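Local coordinates for protein MIX1 (Leishmania major, PDB 3HA4) that probably acts as a membrane-anchored mitochondrial scaffold that mediates protein-protein interactions through a TPR-like helical fold and forms homodimers, at residues A[32-37]-A[66-71]. Numbering follows the deposited sequence.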
ATOM      1  N   PRO A  32      -8.112 -15.427  -6.248  1.00 24.17           N
ATOM      2  CA  PRO A  32      -7.082 -14.586  -6.861  1.00 23.51           C
ATOM      3  C   PRO A  32      -5.855 -14.655  -5.984  1.00 24.72           C
ATOM      4  O   PRO A  32      -5.978 -14.530  -4.770  1.00 26.54           O
ATOM      5  CB  PRO A  32      -7.678 -13.168  -6.789  1.00 23.15           C
ATOM      6  CG  PRO A  32      -9.132 -13.358  -6.410  1.00 24.96           C
ATOM      7  CD  PRO A  32      -9.190 -14.636  -5.632  1.00 24.58           C
ATOM      8  N   PRO A  33      -4.680 -14.874  -6.573  1.00 24.25           N
ATOM      9  CA  PRO A  33      -3.531 -14.798  -5.666  1.00 24.16           C
ATOM     10  C   PRO A  33      -3.414 -13.374  -5.115  1.00 24.08           C
ATOM     11  O   PRO A  33      -3.713 -12.411  -5.827  1.00 23.50           O
ATOM     12  CB  PRO A  33      -2.335 -15.153  -6.565  1.00 24.40           C
ATOM     13  CG  PRO A  33      -2.949 -15.769  -7.806  1.00 24.37           C
ATOM     14  CD  PRO A  33      -4.303 -15.171  -7.961  1.00 23.41           C
ATOM     15  N   TRP A  34      -2.983 -13.254  -3.863  1.00 26.44           N
ATOM     16  CA  TRP A  34      -2.877 -11.962  -3.189  1.00 25.86           C
ATOM     17  C   TRP A  34      -1.989 -10.930  -3.928  1.00 24.53           C
ATOM     18  O   TRP A  34      -2.349  -9.756  -4.019  1.00 25.63           O
ATOM     19  CB  TRP A  34      -2.445 -12.163  -1.724  1.00 26.97           C
ATOM     20  CG  TRP A  34      -2.311 -10.892  -0.931  1.00 25.84           C
ATOM     21  CD1 TRP A  34      -3.293 -10.253  -0.224  1.00 25.34           C
ATOM     22  CD2 TRP A  34      -1.126 -10.093  -0.785  1.00 26.88           C
ATOM     23  NE1 TRP A  34      -2.794  -9.113   0.355  1.00 26.61           N
ATOM     24  CE2 TRP A  34      -1.467  -8.991   0.033  1.00 33.81           C
ATOM     25  CE3 TRP A  34       0.187 -10.206  -1.260  1.00 25.62           C
ATOM     26  CZ2 TRP A  34      -0.539  -8.004   0.387  1.00 25.99           C
ATOM     27  CZ3 TRP A  34       1.111  -9.225  -0.908  1.00 26.85           C
ATOM     28  CH2 TRP A  34       0.740  -8.138  -0.092  1.00 24.73           C
ATOM     29  N   PRO A  35      -0.874 -11.334  -4.476  1.00 25.86           N
ATOM     30  CA  PRO A  35      -0.045 -10.349  -5.104  1.00 26.61           C
ATOM     31  C   PRO A  35      -0.605  -9.779  -6.356  1.00 25.29           C
ATOM     32  O   PRO A  35      -0.348  -8.668  -6.609  1.00 28.39           O
ATOM     33  CB  PRO A  35       1.226 -11.117  -5.357  1.00 27.35           C
ATOM     34  CG  PRO A  35       1.233 -12.084  -4.378  1.00 29.76           C
ATOM     35  CD  PRO A  35      -0.107 -12.550  -4.263  1.00 28.74           C
ATOM     36  N   LEU A  36      -1.379 -10.511  -7.119  1.00 40.21           N
ATOM     37  CA  LEU A  36      -1.998  -9.940  -8.292  1.00 31.84           C
ATOM     38  C   LEU A  36      -3.174  -9.048  -7.934  1.00 32.72           C
ATOM     39  O   LEU A  36      -3.441  -8.087  -8.588  1.00 28.86           O
ATOM     40  CB  LEU A  36      -2.383 -11.032  -9.279  1.00 26.39           C
ATOM     41  CG  LEU A  36      -3.352 -10.632 -10.381  1.00 35.58           C
ATOM     42  CD1 LEU A  36      -2.738  -9.964 -11.557  1.00 28.87           C
ATOM     43  CD2 LEU A  36      -4.234 -11.714 -10.799  1.00 30.67           C
ATOM     44  N   LEU A  37      -3.850  -9.404  -6.860  1.00 25.28           N
ATOM     45  CA  LEU A  37      -4.920  -8.642  -6.275  1.00 25.22           C
ATOM     46  C   LEU A  37      -4.438  -7.337  -5.710  1.00 26.09           C
ATOM     47  O   LEU A  37      -5.049  -6.327  -5.878  1.00 29.44           O
ATOM     48  CB  LEU A  37      -5.597  -9.469  -5.204  1.00 25.81           C
ATOM     49  CG  LEU A  37      -6.835  -8.916  -4.539  1.00 28.55           C
ATOM     50  CD1 LEU A  37      -7.857  -8.544  -5.513  1.00 25.20           C
ATOM     51  CD2 LEU A  37      -7.379  -9.818  -3.522  1.00 26.17           C
ATOM     52  N   PRO A  66      -8.976 -11.923   4.988  1.00 25.63           N
ATOM     53  CA  PRO A  66      -9.587 -11.092   6.039  1.00 25.71           C
ATOM     54  C   PRO A  66      -8.561 -10.591   7.060  1.00 26.83           C
ATOM     55  O   PRO A  66      -8.879  -9.691   7.844  1.00 25.86           O
ATOM     56  CB  PRO A  66     -10.544 -12.049   6.757  1.00 25.82           C
ATOM     57  CG  PRO A  66     -10.050 -13.443   6.426  1.00 26.08           C
ATOM     58  CD  PRO A  66      -9.143 -13.370   5.222  1.00 26.08           C
ATOM     59  N   ALA A  67      -7.368 -11.178   7.059  1.00 25.12           N
ATOM     60  CA  ALA A  67      -6.311 -10.778   7.987  1.00 25.22           C
ATOM     61  C   ALA A  67      -5.321  -9.780   7.408  1.00 25.18           C
ATOM     62  O   ALA A  67      -4.461  -9.286   8.135  1.00 40.51           O
ATOM     63  CB  ALA A  67      -5.566 -11.989   8.524  1.00 25.99           C
ATOM     64  N   ASP A  68      -5.436  -9.478   6.118  1.00 38.91           N
ATOM     65  CA  ASP A  68      -4.510  -8.544   5.474  1.00 28.59           C
ATOM     66  C   ASP A  68      -4.812  -7.074   5.787  1.00 25.50           C
ATOM     67  O   ASP A  68      -5.980  -6.668   5.881  1.00 24.26           O
ATOM     68  CB  ASP A  68      -4.515  -8.735   3.957  1.00 29.44           C
ATOM     69  CG  ASP A  68      -3.492  -7.848   3.257  1.00 43.23           C
ATOM     70  OD1 ASP A  68      -2.334  -7.781   3.742  1.00 46.48           O
ATOM     71  OD2 ASP A  68      -3.849  -7.215   2.236  1.00 27.38           O
ATOM     72  N   TRP A  69      -3.756  -6.274   5.920  1.00 25.40           N
ATOM     73  CA  TRP A  69      -3.914  -4.832   6.187  1.00 24.59           C
ATOM     74  C   TRP A  69      -3.469  -4.004   4.981  1.00 25.04           C
ATOM     75  O   TRP A  69      -3.909  -2.869   4.805  1.00 25.01           O
ATOM     76  CB  TRP A  69      -3.123  -4.397   7.447  1.00 25.41           C
ATOM     77  CG  TRP A  69      -1.684  -4.746   7.335  1.00 25.28           C
ATOM     78  CD1 TRP A  69      -1.109  -5.936   7.650  1.00 26.43           C
ATOM     79  CD2 TRP A  69      -0.641  -3.927   6.797  1.00 25.82           C
ATOM     80  NE1 TRP A  69       0.233  -5.905   7.359  1.00 27.97           N
ATOM     81  CE2 TRP A  69       0.545  -4.680   6.837  1.00 26.74           C
ATOM     82  CE3 TRP A  69      -0.593  -2.624   6.302  1.00 26.13           C
ATOM     83  CZ2 TRP A  69       1.766  -4.172   6.410  1.00 29.49           C
ATOM     84  CZ3 TRP A  69       0.618  -2.126   5.872  1.00 27.39           C
ATOM     85  CH2 TRP A  69       1.782  -2.896   5.934  1.00 28.44           C
ATOM     86  N   LEU A  70      -2.591  -4.577   4.162  1.00 25.47           N
ATOM     87  CA  LEU A  70      -1.984  -3.850   3.052  1.00 25.89           C
ATOM     88  C   LEU A  70      -3.018  -3.402   2.026  1.00 25.00           C
ATOM     89  O   LEU A  70      -3.072  -2.233   1.638  1.00 26.08           O
ATOM     90  CB  LEU A  70      -0.904  -4.699   2.377  1.00 27.14           C
ATOM     91  CG  LEU A  70       0.008  -3.973   1.386  1.00 44.35           C
ATOM     92  CD1 LEU A  70       0.364  -2.573   1.884  1.00 50.90           C
ATOM     93  CD2 LEU A  70       1.268  -4.779   1.124  1.00 60.82           C
ATOM     94  N   ILE A  71      -3.852  -4.333   1.592  1.00 32.09           N
ATOM     95  CA  ILE A  71      -4.868  -3.994   0.619  1.00 29.34           C
ATOM     96  C   ILE A  71      -5.880  -2.996   1.193  1.00 24.31           C
ATOM     97  O   ILE A  71      -6.211  -2.009   0.536  1.00 24.51           O
ATOM     98  CB  ILE A  71      -5.516  -5.260   0.022  1.00 30.35           C
ATOM     99  CG1 ILE A  71      -4.502  -5.941  -0.905  1.00 26.54           C
ATOM    100  CG2 ILE A  71      -6.816  -4.910  -0.718  1.00 24.83           C
ATOM    101  CD1 ILE A  71      -5.002  -7.191  -1.603  1.00 27.95           C
TER
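D68 OD2 is gripped by two donors, the indole N-H of W34 and the backbone N-H of I71. The W34 NE1 to D68 OD2 bond is 2.9 Å long and nearly straight, with an N-H...O angle of 164°. The oxygen lies in the plane of the indole, at its edge. The carboxylate plane is turned almost perpendicular to the ring, and NE1 comes down on OD2 from above the carboxylate. I71 N reaches the same oxygen from the opposite face, at 3.0 Å. The other oxygen, D68 OD1, takes a weak bond from L70 N, and a second weak one from G118 N. Together the bonds from L70 and I71 make D68 a capping residue just before helix 70-81.

Apolar side chains pack beside this polar centre. W34 has CG anti to its own backbone N (chi1 -180°), which carries the indole across to helix 70-81. Its six-membered ring meets L70, with CH2 3.6 Å from L70 CD2. I71 CD1 approaches the pyrrole part obliquely, 3.5 Å from W34 NE1. The same methyl reaches L37, lying 3.9 Å from L37 CG, and so sits between the indole and the leucine. Y65 meets the W34 ring edge-to-face, and N117 touches W34 from a loop. D124 of the second subunit also packs on W34, so the contact lies close to the dimer partner.

The contact joins the starts of helices 34-42 and 70-81 in the TPR-like helical bundle. All five touching residues are buried. The two N-H groups satisfy OD2 in a buried position, and the N-terminal end of helix 70-81 would probably favour a charged carboxylate. One aspartate thus caps its helix and fixes the edge of the indole from the other.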